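Local coordinates for protein extracellular PQQ-dependent sugar dehydrogenase (Coprinopsis cinerea, PDB 6JT6) that probably oxidises sugars with the help of pyrroloquinoline quinone and, through the haem-binding cytochrome b domain of this model, passes electrons onward, at residues Tyr30-Ala35 against Phe172-Ala177; Leu47-Ala52 against Ile113-Tyr118; Asn68-Gly73 against Arg85-Tyr90. One frame throughout, in Å; residues are numbered along the deposited sequence.

Contact 1 of 3, residues Tyr30-Ala35 against Phe172-Ala177; sequences YIFPSA and FDIGNA
At one end of the beta sandwich of this cytochrome domain, F32 on strand 26-33 meets I174 and A177, which lie where the chain leaves strand 166-173 and turns back toward strand 178-179. One hydrogen bond joins the backbones: F32 N gives its proton to A177 O at 2.9 Å, nearly straight at 164°, though the donor sits well above the carbonyl plane. The turn itself is closed by A177 N bonding to I174 O at 2.8 Å. The rest is apolar. I174 has CG1 anti to its backbone N (chi1 -167°), and the chain then bends to set CD1 over the middle of the F32 ring, 3.5 Å from the centroid and 10° off the normal, a CH-pi contact with the methyl group squarely on the face. A177 CB adds a slanting touch on F32 CD2 at 3.9 Å. F32 also stacks on F44, so the ring is held by an aromatic neighbour as well as by the methyl. Beyond A177 the chain enters strand 178-179, which runs parallel to strand 26-33 and bonds to F32 through T179, while I31 is covered by Y182, Y185 and L189 of helix 182-191.

Contact 2 of 3, residues Leu47-Ala52 against Ile113-Tyr118; sequences LFQGPA and IQRIVY
F48 and I116 bond to each other twice, I116 N to F48 O at 2.7 Å and F48 N to I116 O at 2.9 Å. G50 and Q114 repeat the pattern, Q114 N bonding to G50 O and G50 N to Q114 O. These are the hydrogen-bonded pairs of antiparallel strands 43-51 and 113-121. The non-hydrogen-bonded residues make their backbone bonds to the flanking strands, L47 and Q49 to G29 and S27, R115 and V117 to G108 and L104.

Q114 carries CG in the crowded position between backbone N and carbonyl carbon (chi1 63°), and its extended chain brings NE2 to P51 O at 3.1 Å; the stronger partner of that amide nitrogen is A54 O. On the face that holds L47, Q49, R115 and V117, R115 NH1 gives a bent bond (145°) to Q49 OE1 at 2.7 Å, the amide and guanidinium planes 42° apart. D9 takes NH2 in a salt bridge and S106 O takes NE, while L47 CD1 sits over the middle of the guanidinium face. On the opposite face F48 and I116 give an apolar patch beside the polar end of Q114, and Y118 CE2 rests over the F48 ring, the two planes oblique. A water donates to L47 O at 2.9 Å and hydrogen-bonds Y118 OH, which N59 holds weakly too.

With NE, NH1 and NH2 all engaged and L47 CD1 over one face, the R115 guanidinium is probably restrained from turning, and D9 probably offsets much of its charge.

Contact 3 of 3, residues Asn68-Gly73 against Arg85-Tyr90; sequences NPLLVG and RWATDY. With HEM (protoporphyrin IX containing Fe), chain C.
R85 N bonds to L70 O at 2.6 Å, and the return bond from L70 N to R85 O measures 2.8 Å. This is a hydrogen-bonded pair of the hairpin formed by strands 70-76 and 79-86. Just past it the chains part and a water takes over, accepting from A87 N at 2.9 Å and probably donating to N68 O. W86 lies beside P69, with N68 N over one face of the indole toward its rim, while N68 OD1 is gripped by A130 N and W126 NE1.

From R85 an extended side chain runs across V72, whose CG1 covers one face of the guanidinium, 3.8 Å from NE. S83 OG, P157 O and S159 O take its NE, NH2 and NH1, three neutral acceptors for one cation.

The haem leans on both segments. L70 CB packs on the haem CAC atom at 3.8 Å, and L71 O comes to CBC at 3.6 Å. Y90, with CG anti to the carbonyl carbon (chi1 -70°), lays its ring face against a pyrrole, off-centre, with CD1 3.4 Å from haem C2A; its OH is 2.9 Å from the propionate atom O2D. A leucine in its place would probably leave that pyrrole without its flat cover and the propionate without a hydroxyl beside it. M65 N and R163 NH2 hydrogen-bond the haem as well.

The chemistry is therefore divided: backbone bonds and water hold the hairpin end in shape, while carbon surfaces pack against the porphyrin and a phenol reaches its propionate side.

In the fold
All three contacts are largely buried, but they do different work. Contact 2 lies nearest the middle of the chain, inside one sheet, and is built mainly of backbone bonds. Contact 3 is a hairpin end in the opposing sheet, less regular, helped by water and facing the haem. Contact 1 joins the two sheets at one end of the sandwich with one backbone bond and mostly aliphatic-aromatic packing. Strands 26-33 and 43-51 are neighbours, so contacts 1 and 2 share a sheet. Y118 touches both other contacts: its OH packs on CE1 of Y30, and its CE1 approaches CD1 of L71 at 3.4 Å. F48 and I116 also reach contact 3, at L71 and G73.

Contact 1 of 3, residues Tyr30-Ala35 against Phe172-Ala177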
loop_
_atom_site.group_PDB
_atom_site.type_symbol
_atom_site.label_atom_id
_atom_site.label_comp_id
_atom_site.label_asym_id
_atom_site.label_seq_id
_atom_site.Cartn_x
_atom_site.Cartn_y
_atom_site.Cartn_z
ATOM N N TYR A 30 -6.768 -0.831 -2.134
ATOM C CA TYR A 30 -6.786 0.625 -2.217
ATOM C C TYR A 30 -8.191 1.153 -2.146
ATOM O O TYR A 30 -9.109 0.536 -2.652
ATOM C CB TYR A 30 -6.136 1.149 -3.517
ATOM C CG TYR A 30 -4.741 0.639 -3.701
ATOM C CD1 TYR A 30 -3.650 1.332 -3.144
ATOM C CD2 TYR A 30 -4.505 -0.581 -4.384
ATOM C CE1 TYR A 30 -2.353 0.845 -3.290
ATOM C CE2 TYR A 30 -3.218 -1.065 -4.547
ATOM C CZ TYR A 30 -2.158 -0.356 -3.989
ATOM O OH TYR A 30 -0.870 -0.826 -4.112
ATOM N N ILE A 31 -8.323 2.312 -1.502
ATOM C CA ILE A 31 -9.548 3.087 -1.492
ATOM C C ILE A 31 -9.156 4.509 -1.877
ATOM O O ILE A 31 -8.239 5.056 -1.286
ATOM C CB ILE A 31 -10.220 3.105 -0.096
ATOM C CG1 ILE A 31 -10.300 1.692 0.521
ATOM C CG2 ILE A 31 -11.627 3.659 -0.229
ATOM C CD1 ILE A 31 -10.713 1.660 1.995
ATOM N N PHE A 32 -9.839 5.088 -2.858
ATOM C CA PHE A 32 -9.527 6.452 -3.307
ATOM C C PHE A 32 -10.755 7.316 -3.030
ATOM O O PHE A 32 -11.879 6.795 -2.994
ATOM C CB PHE A 32 -9.117 6.505 -4.806
ATOM C CG PHE A 32 -7.719 6.020 -5.076
ATOM C CD1 PHE A 32 -6.692 6.931 -5.363
ATOM C CD2 PHE A 32 -7.430 4.656 -5.127
ATOM C CE1 PHE A 32 -5.390 6.477 -5.619
ATOM C CE2 PHE A 32 -6.133 4.206 -5.376
ATOM C CZ PHE A 32 -5.111 5.115 -5.614
ATOM N N PRO A 33 -10.545 8.635 -2.815
ATOM C CA PRO A 33 -11.685 9.535 -2.626
ATOM C C PRO A 33 -12.369 9.853 -3.950
ATOM O O PRO A 33 -11.752 9.799 -5.016
ATOM C CB PRO A 33 -11.051 10.782 -2.010
ATOM C CG PRO A 33 -9.658 10.776 -2.511
ATOM C CD PRO A 33 -9.258 9.331 -2.593
ATOM N N SER A 34 -13.638 10.202 -3.845
ATOM C CA SER A 34 -14.498 10.494 -4.975
ATOM C C SER A 34 -14.280 11.889 -5.579
ATOM O O SER A 34 -13.161 12.419 -5.562
ATOM C CB SER A 34 -15.948 10.344 -4.527
ATOM O OG SER A 34 -16.802 10.297 -5.650
ATOM N N ALA A 35 -15.366 12.440 -6.143
ATOM C CA ALA A 35 -15.451 13.797 -6.725
ATOM C C ALA A 35 -16.821 14.419 -6.400
ATOM O O ALA A 35 -16.965 15.643 -6.405
ATOM C CB ALA A 35 -15.219 13.758 -8.229
ATOM N N PHE A 172 -5.515 -1.313 -13.508
ATOM C CA PHE A 172 -6.863 -1.280 -12.938
ATOM C C PHE A 172 -7.593 0.029 -13.201
ATOM O O PHE A 172 -6.974 1.070 -13.474
ATOM C CB PHE A 172 -6.869 -1.618 -11.440
ATOM C CG PHE A 172 -6.329 -0.535 -10.572
ATOM C CD1 PHE A 172 -7.193 0.254 -9.824
ATOM C CD2 PHE A 172 -4.965 -0.289 -10.513
ATOM C CE1 PHE A 172 -6.705 1.273 -9.019
ATOM C CE2 PHE A 172 -4.461 0.719 -9.700
ATOM C CZ PHE A 172 -5.333 1.499 -8.948
ATOM N N ASP A 173 -8.907 -0.059 -13.040
ATOM C CA ASP A 173 -9.817 1.050 -13.211
ATOM C C ASP A 173 -9.832 1.855 -11.917
ATOM O O ASP A 173 -10.381 1.412 -10.899
ATOM C CB ASP A 173 -11.210 0.475 -13.502
ATOM C CG ASP A 173 -12.217 1.525 -13.845
ATOM O OD1 ASP A 173 -12.027 2.722 -13.536
ATOM O OD2 ASP A 173 -13.230 1.132 -14.435
ATOM N N ILE A 174 -9.257 3.051 -11.970
ATOM C CA ILE A 174 -9.109 3.922 -10.775
ATOM C C ILE A 174 -10.468 4.421 -10.269
ATOM O O ILE A 174 -10.721 4.425 -9.062
ATOM C CB ILE A 174 -8.103 5.094 -11.034
ATOM C CG1 ILE A 174 -7.687 5.805 -9.744
ATOM C CG2 ILE A 174 -8.669 6.109 -12.012
ATOM C CD1 ILE A 174 -6.871 4.912 -8.821
ATOM N N GLY A 175 -11.337 4.838 -11.200
ATOM C CA GLY A 175 -12.688 5.269 -10.871
ATOM C C GLY A 175 -13.493 4.236 -10.111
ATOM O O GLY A 175 -14.305 4.579 -9.264
ATOM N N ASN A 176 -13.247 2.967 -10.399
ATOM C CA ASN A 176 -13.818 1.883 -9.623
ATOM C C ASN A 176 -13.310 1.761 -8.184
ATOM O O ASN A 176 -13.983 1.140 -7.337
ATOM C CB ASN A 176 -13.646 0.556 -10.361
ATOM C CG ASN A 176 -14.954 0.054 -10.943
ATOM O OD1 ASN A 176 -15.122 -0.057 -12.172
ATOM N ND2 ASN A 176 -15.906 -0.231 -10.062
ATOM N N ALA A 177 -12.128 2.323 -7.917
ATOM C CA ALA A 177 -11.538 2.322 -6.580
ATOM C C ALA A 177 -11.940 3.595 -5.795
ATOM O O ALA A 177 -11.704 3.685 -4.583
ATOM C CB ALA A 177 -10.023 2.157 -6.670
#

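Contact 2 of 3, residues Leu47-Ala52 against Ile113-Tyr118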
loop_
_atom_site.group_PDB
_atom_site.type_symbol
_atom_site.label_atom_id
_atom_site.label_comp_id
_atom_site.label_asym_id
_atom_site.label_seq_id
_atom_site.Cartn_x
_atom_site.Cartn_y
_atom_site.Cartn_z
ATOM N N LEU A 47 -3.775 -0.894 1.669
ATOM C CA LEU A 47 -3.661 -2.060 2.520
ATOM C C LEU A 47 -2.622 -2.982 1.920
ATOM O O LEU A 47 -2.700 -3.296 0.722
ATOM C CB LEU A 47 -5.011 -2.789 2.621
ATOM C CG LEU A 47 -4.963 -4.254 3.139
ATOM C CD1 LEU A 47 -4.638 -4.357 4.632
ATOM C CD2 LEU A 47 -6.276 -4.972 2.866
ATOM N N PHE A 48 -1.658 -3.387 2.752
ATOM C CA PHE A 48 -0.737 -4.475 2.427
ATOM C C PHE A 48 -1.100 -5.580 3.395
ATOM O O PHE A 48 -1.099 -5.364 4.606
ATOM C CB PHE A 48 0.721 -4.089 2.693
ATOM C CG PHE A 48 1.253 -2.972 1.817
ATOM C CD1 PHE A 48 0.882 -2.855 0.469
ATOM C CD2 PHE A 48 2.183 -2.055 2.341
ATOM C CE1 PHE A 48 1.427 -1.836 -0.320
ATOM C CE2 PHE A 48 2.714 -1.036 1.548
ATOM C CZ PHE A 48 2.337 -0.936 0.230
ATOM N N GLN A 49 -1.343 -6.773 2.867
ATOM C CA GLN A 49 -1.689 -7.908 3.711
ATOM C C GLN A 49 -0.954 -9.122 3.185
ATOM O O GLN A 49 -0.905 -9.348 1.981
ATOM C CB GLN A 49 -3.201 -8.154 3.692
ATOM C CG GLN A 49 -3.639 -9.335 4.562
ATOM C CD GLN A 49 -5.128 -9.295 4.870
ATOM O OE1 GLN A 49 -5.620 -8.346 5.456
ATOM N NE2 GLN A 49 -5.846 -10.336 4.466
ATOM N N GLY A 50 -0.400 -9.921 4.076
ATOM C CA GLY A 50 0.174 -11.160 3.623
ATOM C C GLY A 50 0.423 -12.100 4.774
ATOM O O GLY A 50 0.053 -11.779 5.909
ATOM N N PRO A 51 1.043 -13.259 4.479
ATOM C CA PRO A 51 1.459 -14.240 5.488
ATOM C C PRO A 51 2.277 -13.535 6.560
ATOM O O PRO A 51 3.086 -12.677 6.228
ATOM C CB PRO A 51 2.358 -15.215 4.684
ATOM C CG PRO A 51 1.840 -15.093 3.292
ATOM C CD PRO A 51 1.579 -13.607 3.144
ATOM N N ALA A 52 2.071 -13.887 7.830
ATOM C CA ALA A 52 2.801 -13.244 8.930
ATOM C C ALA A 52 4.313 -13.460 8.853
ATOM O O ALA A 52 5.089 -12.715 9.448
ATOM C CB ALA A 52 2.280 -13.747 10.260
ATOM N N ILE A 113 -1.530 -13.679 9.701
ATOM C CA ILE A 113 -1.312 -12.647 8.703
ATOM C C ILE A 113 -0.547 -11.486 9.302
ATOM O O ILE A 113 -0.523 -11.315 10.523
ATOM C CB ILE A 113 -2.634 -12.159 8.028
ATOM C CG1 ILE A 113 -3.654 -11.597 9.039
ATOM C CG2 ILE A 113 -3.239 -13.298 7.222
ATOM C CD1 ILE A 113 -4.685 -10.647 8.448
ATOM N N GLN A 114 0.115 -10.718 8.441
ATOM C CA GLN A 114 0.475 -9.330 8.771
ATOM C C GLN A 114 -0.350 -8.343 7.908
ATOM O O GLN A 114 -0.683 -8.628 6.742
ATOM C CB GLN A 114 1.969 -9.073 8.637
ATOM C CG GLN A 114 2.508 -9.249 7.225
ATOM C CD GLN A 114 3.996 -9.060 7.176
ATOM O OE1 GLN A 114 4.484 -7.924 7.185
ATOM N NE2 GLN A 114 4.744 -10.177 7.106
ATOM N N ARG A 115 -0.663 -7.188 8.485
ATOM C CA ARG A 115 -1.400 -6.150 7.770
ATOM C C ARG A 115 -0.769 -4.794 7.981
ATOM O O ARG A 115 -0.375 -4.450 9.116
ATOM C CB ARG A 115 -2.824 -6.084 8.290
ATOM C CG ARG A 115 -3.799 -6.911 7.517
ATOM C CD ARG A 115 -5.092 -6.923 8.297
ATOM N NE ARG A 115 -5.934 -5.714 8.243
ATOM C CZ ARG A 115 -7.036 -5.612 7.485
ATOM N NH1 ARG A 115 -7.363 -6.593 6.632
ATOM N NH2 ARG A 115 -7.800 -4.547 7.559
ATOM N N ILE A 116 -0.640 -4.020 6.899
ATOM C CA ILE A 116 -0.241 -2.610 7.086
ATOM C C ILE A 116 -1.273 -1.769 6.358
ATOM O O ILE A 116 -1.324 -1.783 5.119
ATOM C CB ILE A 116 1.212 -2.254 6.604
ATOM C CG1 ILE A 116 2.265 -3.173 7.207
ATOM C CG2 ILE A 116 1.565 -0.801 6.974
ATOM C CD1 ILE A 116 2.612 -4.320 6.306
ATOM N N VAL A 117 -2.083 -1.042 7.129
ATOM C CA VAL A 117 -3.144 -0.242 6.555
ATOM C C VAL A 117 -2.675 1.203 6.688
ATOM O O VAL A 117 -2.221 1.625 7.754
ATOM C CB VAL A 117 -4.473 -0.427 7.326
ATOM C CG1 VAL A 117 -5.622 0.322 6.620
ATOM C CG2 VAL A 117 -4.775 -1.906 7.529
ATOM N N TYR A 118 -2.761 1.971 5.609
ATOM C CA TYR A 118 -2.118 3.271 5.644
ATOM C C TYR A 118 -2.917 4.321 4.881
ATOM O O TYR A 118 -3.678 3.998 3.956
ATOM C CB TYR A 118 -0.653 3.170 5.126
ATOM C CG TYR A 118 -0.566 2.716 3.684
ATOM C CD1 TYR A 118 -0.616 3.649 2.622
ATOM C CD2 TYR A 118 -0.444 1.343 3.360
ATOM C CE1 TYR A 118 -0.567 3.221 1.308
ATOM C CE2 TYR A 118 -0.366 0.912 2.043
ATOM C CZ TYR A 118 -0.443 1.856 1.016
ATOM O OH TYR A 118 -0.362 1.456 -0.322
HETATM O O HOH W 1 -1.652 -1.012 -0.772
#

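Contact 3 of 3, residues Asn68-Gly73 against Arg85-Tyr90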
loop_
_atom_site.group_PDB
_atom_site.type_symbol
_atom_site.label_atom_id
_atom_site.label_comp_id
_atom_site.label_asym_id
_atom_site.label_seq_id
_atom_site.Cartn_x
_atom_site.Cartn_y
_atom_site.Cartn_z
ATOM N N ASN A 68 8.791 6.185 -9.731
ATOM C CA ASN A 68 7.421 6.320 -9.196
ATOM C C ASN A 68 7.540 6.092 -7.690
ATOM O O ASN A 68 8.409 5.337 -7.266
ATOM C CB ASN A 68 6.459 5.268 -9.822
ATOM C CG ASN A 68 6.267 5.439 -11.325
ATOM O OD1 ASN A 68 5.672 6.407 -11.790
ATOM N ND2 ASN A 68 6.724 4.478 -12.084
ATOM N N PRO A 69 6.672 6.722 -6.869
ATOM C CA PRO A 69 6.668 6.406 -5.445
ATOM C C PRO A 69 6.547 4.913 -5.206
ATOM O O PRO A 69 5.678 4.245 -5.801
ATOM C CB PRO A 69 5.397 7.119 -4.923
ATOM C CG PRO A 69 5.260 8.281 -5.864
ATOM C CD PRO A 69 5.556 7.629 -7.199
ATOM N N LEU A 70 7.427 4.428 -4.338
ATOM C CA LEU A 70 7.402 3.048 -3.892
ATOM C C LEU A 70 7.047 3.071 -2.414
ATOM O O LEU A 70 7.739 3.707 -1.620
ATOM C CB LEU A 70 8.763 2.374 -4.123
ATOM C CG LEU A 70 9.435 2.458 -5.515
ATOM C CD1 LEU A 70 10.751 1.692 -5.468
ATOM C CD2 LEU A 70 8.610 1.886 -6.682
ATOM N N LEU A 71 5.968 2.399 -2.040
ATOM C CA LEU A 71 5.642 2.309 -0.607
ATOM C C LEU A 71 5.939 0.926 -0.131
ATOM O O LEU A 71 5.618 -0.049 -0.802
ATOM C CB LEU A 71 4.185 2.697 -0.306
ATOM C CG LEU A 71 3.631 3.974 -0.950
ATOM C CD1 LEU A 71 2.167 4.136 -0.568
ATOM C CD2 LEU A 71 4.425 5.234 -0.611
ATOM N N VAL A 72 6.564 0.833 1.033
ATOM C CA VAL A 72 6.967 -0.443 1.565
ATOM C C VAL A 72 6.545 -0.552 3.027
ATOM O O VAL A 72 6.805 0.355 3.841
ATOM C CB VAL A 72 8.466 -0.750 1.296
ATOM C CG1 VAL A 72 9.370 0.287 1.922
ATOM C CG2 VAL A 72 8.852 -2.137 1.787
ATOM N N GLY A 73 5.844 -1.639 3.328
ATOM C CA GLY A 73 5.395 -1.911 4.681
ATOM C C GLY A 73 5.895 -3.231 5.206
ATOM O O GLY A 73 6.220 -4.153 4.435
ATOM N N ARG A 85 9.600 5.333 -0.865
ATOM C CA ARG A 85 10.913 5.264 -1.521
ATOM C C ARG A 85 10.877 5.583 -3.006
ATOM O O ARG A 85 9.808 5.725 -3.580
ATOM C CB ARG A 85 11.585 3.920 -1.256
ATOM C CG ARG A 85 11.553 3.592 0.226
ATOM C CD ARG A 85 12.622 2.671 0.686
ATOM N NE ARG A 85 12.469 2.478 2.133
ATOM C CZ ARG A 85 13.214 1.666 2.874
ATOM N NH1 ARG A 85 14.189 0.939 2.300
ATOM N NH2 ARG A 85 12.978 1.573 4.190
ATOM N N TRP A 86 12.072 5.698 -3.595
ATOM C CA TRP A 86 12.260 6.137 -4.964
ATOM C C TRP A 86 13.539 5.527 -5.523
ATOM O O TRP A 86 14.582 5.622 -4.898
ATOM C CB TRP A 86 12.332 7.655 -5.041
ATOM C CG TRP A 86 12.227 8.151 -6.441
ATOM C CD1 TRP A 86 13.215 8.142 -7.390
ATOM C CD2 TRP A 86 11.062 8.717 -7.074
ATOM N NE1 TRP A 86 12.731 8.680 -8.582
ATOM C CE2 TRP A 86 11.423 9.048 -8.409
ATOM C CE3 TRP A 86 9.756 9.008 -6.634
ATOM C CZ2 TRP A 86 10.520 9.663 -9.313
ATOM C CZ3 TRP A 86 8.859 9.610 -7.531
ATOM C CH2 TRP A 86 9.243 9.918 -8.857
ATOM N N ALA A 87 13.427 4.864 -6.683
ATOM C CA ALA A 87 14.557 4.260 -7.406
ATOM C C ALA A 87 14.634 4.855 -8.824
ATOM O O ALA A 87 13.614 4.955 -9.519
ATOM C CB ALA A 87 14.342 2.766 -7.503
ATOM N N THR A 88 15.816 5.249 -9.274
ATOM C CA THR A 88 15.941 5.690 -10.682
ATOM C C THR A 88 16.323 4.544 -11.637
ATOM O O THR A 88 16.352 4.737 -12.857
ATOM C CB THR A 88 16.938 6.847 -10.824
ATOM O OG1 THR A 88 18.192 6.431 -10.281
ATOM C CG2 THR A 88 16.452 8.090 -10.055
ATOM N N ASP A 89 16.633 3.370 -11.080
ATOM C CA ASP A 89 16.894 2.147 -11.842
ATOM C C ASP A 89 16.547 0.930 -10.983
ATOM O O ASP A 89 15.936 1.086 -9.911
ATOM C CB ASP A 89 18.341 2.080 -12.352
ATOM C CG ASP A 89 18.529 1.017 -13.465
ATOM O OD1 ASP A 89 17.663 0.882 -14.346
ATOM O OD2 ASP A 89 19.524 0.279 -13.439
ATOM N N TYR A 90 16.930 -0.264 -11.446
ATOM C CA TYR A 90 16.763 -1.524 -10.717
ATOM C C TYR A 90 17.816 -1.680 -9.646
ATOM O O TYR A 90 18.662 -2.574 -9.717
ATOM C CB TYR A 90 16.779 -2.717 -11.682
ATOM C CG TYR A 90 15.547 -2.789 -12.574
ATOM C CD1 TYR A 90 14.274 -2.543 -12.049
ATOM C CD2 TYR A 90 15.648 -3.113 -13.941
ATOM C CE1 TYR A 90 13.142 -2.602 -12.828
ATOM C CE2 TYR A 90 14.501 -3.184 -14.747
ATOM C CZ TYR A 90 13.247 -2.915 -14.177
ATOM O OH TYR A 90 12.077 -2.960 -14.932
HETATM C CHA HEM C . 11.135 -5.031 -10.537
HETATM C CHB HEM C . 15.502 -4.697 -8.412
HETATM C CHC HEM C . 13.434 -3.093 -4.338
HETATM C CHD HEM C . 9.205 -2.613 -6.789
HETATM C C1A HEM C . 12.493 -5.127 -10.292
HETATM C C2A HEM C . 13.429 -5.722 -11.177
HETATM C C3A HEM C . 14.655 -5.633 -10.560
HETATM C C4A HEM C . 14.484 -4.984 -9.306
HETATM C CMA HEM C . 15.983 -6.133 -11.108
HETATM C CAA HEM C . 13.137 -6.334 -12.539
HETATM C CBA HEM C . 12.257 -7.595 -12.475
HETATM C CGA HEM C . 12.745 -8.664 -11.534
HETATM O O1A HEM C . 12.115 -8.964 -10.485
HETATM O O2A HEM C . 13.801 -9.277 -11.803
HETATM C C1B HEM C . 15.321 -4.251 -7.107
HETATM C C2B HEM C . 16.393 -4.154 -6.155
HETATM C C3B HEM C . 15.804 -3.739 -4.977
HETATM C C4B HEM C . 14.358 -3.577 -5.263
HETATM C CMB HEM C . 17.874 -4.493 -6.420
HETATM C CAB HEM C . 16.394 -3.448 -3.641
HETATM C CBB HEM C . 17.406 -4.129 -3.116
HETATM C C1C HEM C . 12.099 -2.732 -4.669
HETATM C C2C HEM C . 11.174 -2.145 -3.776
HETATM C C3C HEM C . 9.961 -1.995 -4.462
HETATM C C4C HEM C . 10.149 -2.532 -5.791
HETATM C CMC HEM C . 11.521 -1.728 -2.358
HETATM C CAC HEM C . 8.717 -1.375 -3.926
HETATM C CBC HEM C . 8.348 -1.526 -2.635
HETATM C C1D HEM C . 9.415 -3.322 -7.981
HETATM C C2D HEM C . 8.340 -3.509 -8.979
HETATM C C3D HEM C . 8.870 -4.155 -10.025
HETATM C C4D HEM C . 10.288 -4.357 -9.660
HETATM C CMD HEM C . 6.900 -3.079 -8.886
HETATM C CAD HEM C . 8.139 -4.631 -11.279
HETATM C CBD HEM C . 7.947 -3.574 -12.351
HETATM C CGD HEM C . 9.270 -3.316 -13.019
HETATM O O1D HEM C . 9.835 -2.189 -12.991
HETATM O O2D HEM C . 9.829 -4.268 -13.581
HETATM N NA HEM C . 13.154 -4.706 -9.135
HETATM N NB HEM C . 14.156 -3.906 -6.544
HETATM N NC HEM C . 11.450 -2.994 -5.853
HETATM N ND HEM C . 10.591 -3.822 -8.449
HETATM FE FE HEM C . 12.306 -3.854 -7.546
HETATM O O HOH W 2 10.873 4.607 -7.971
#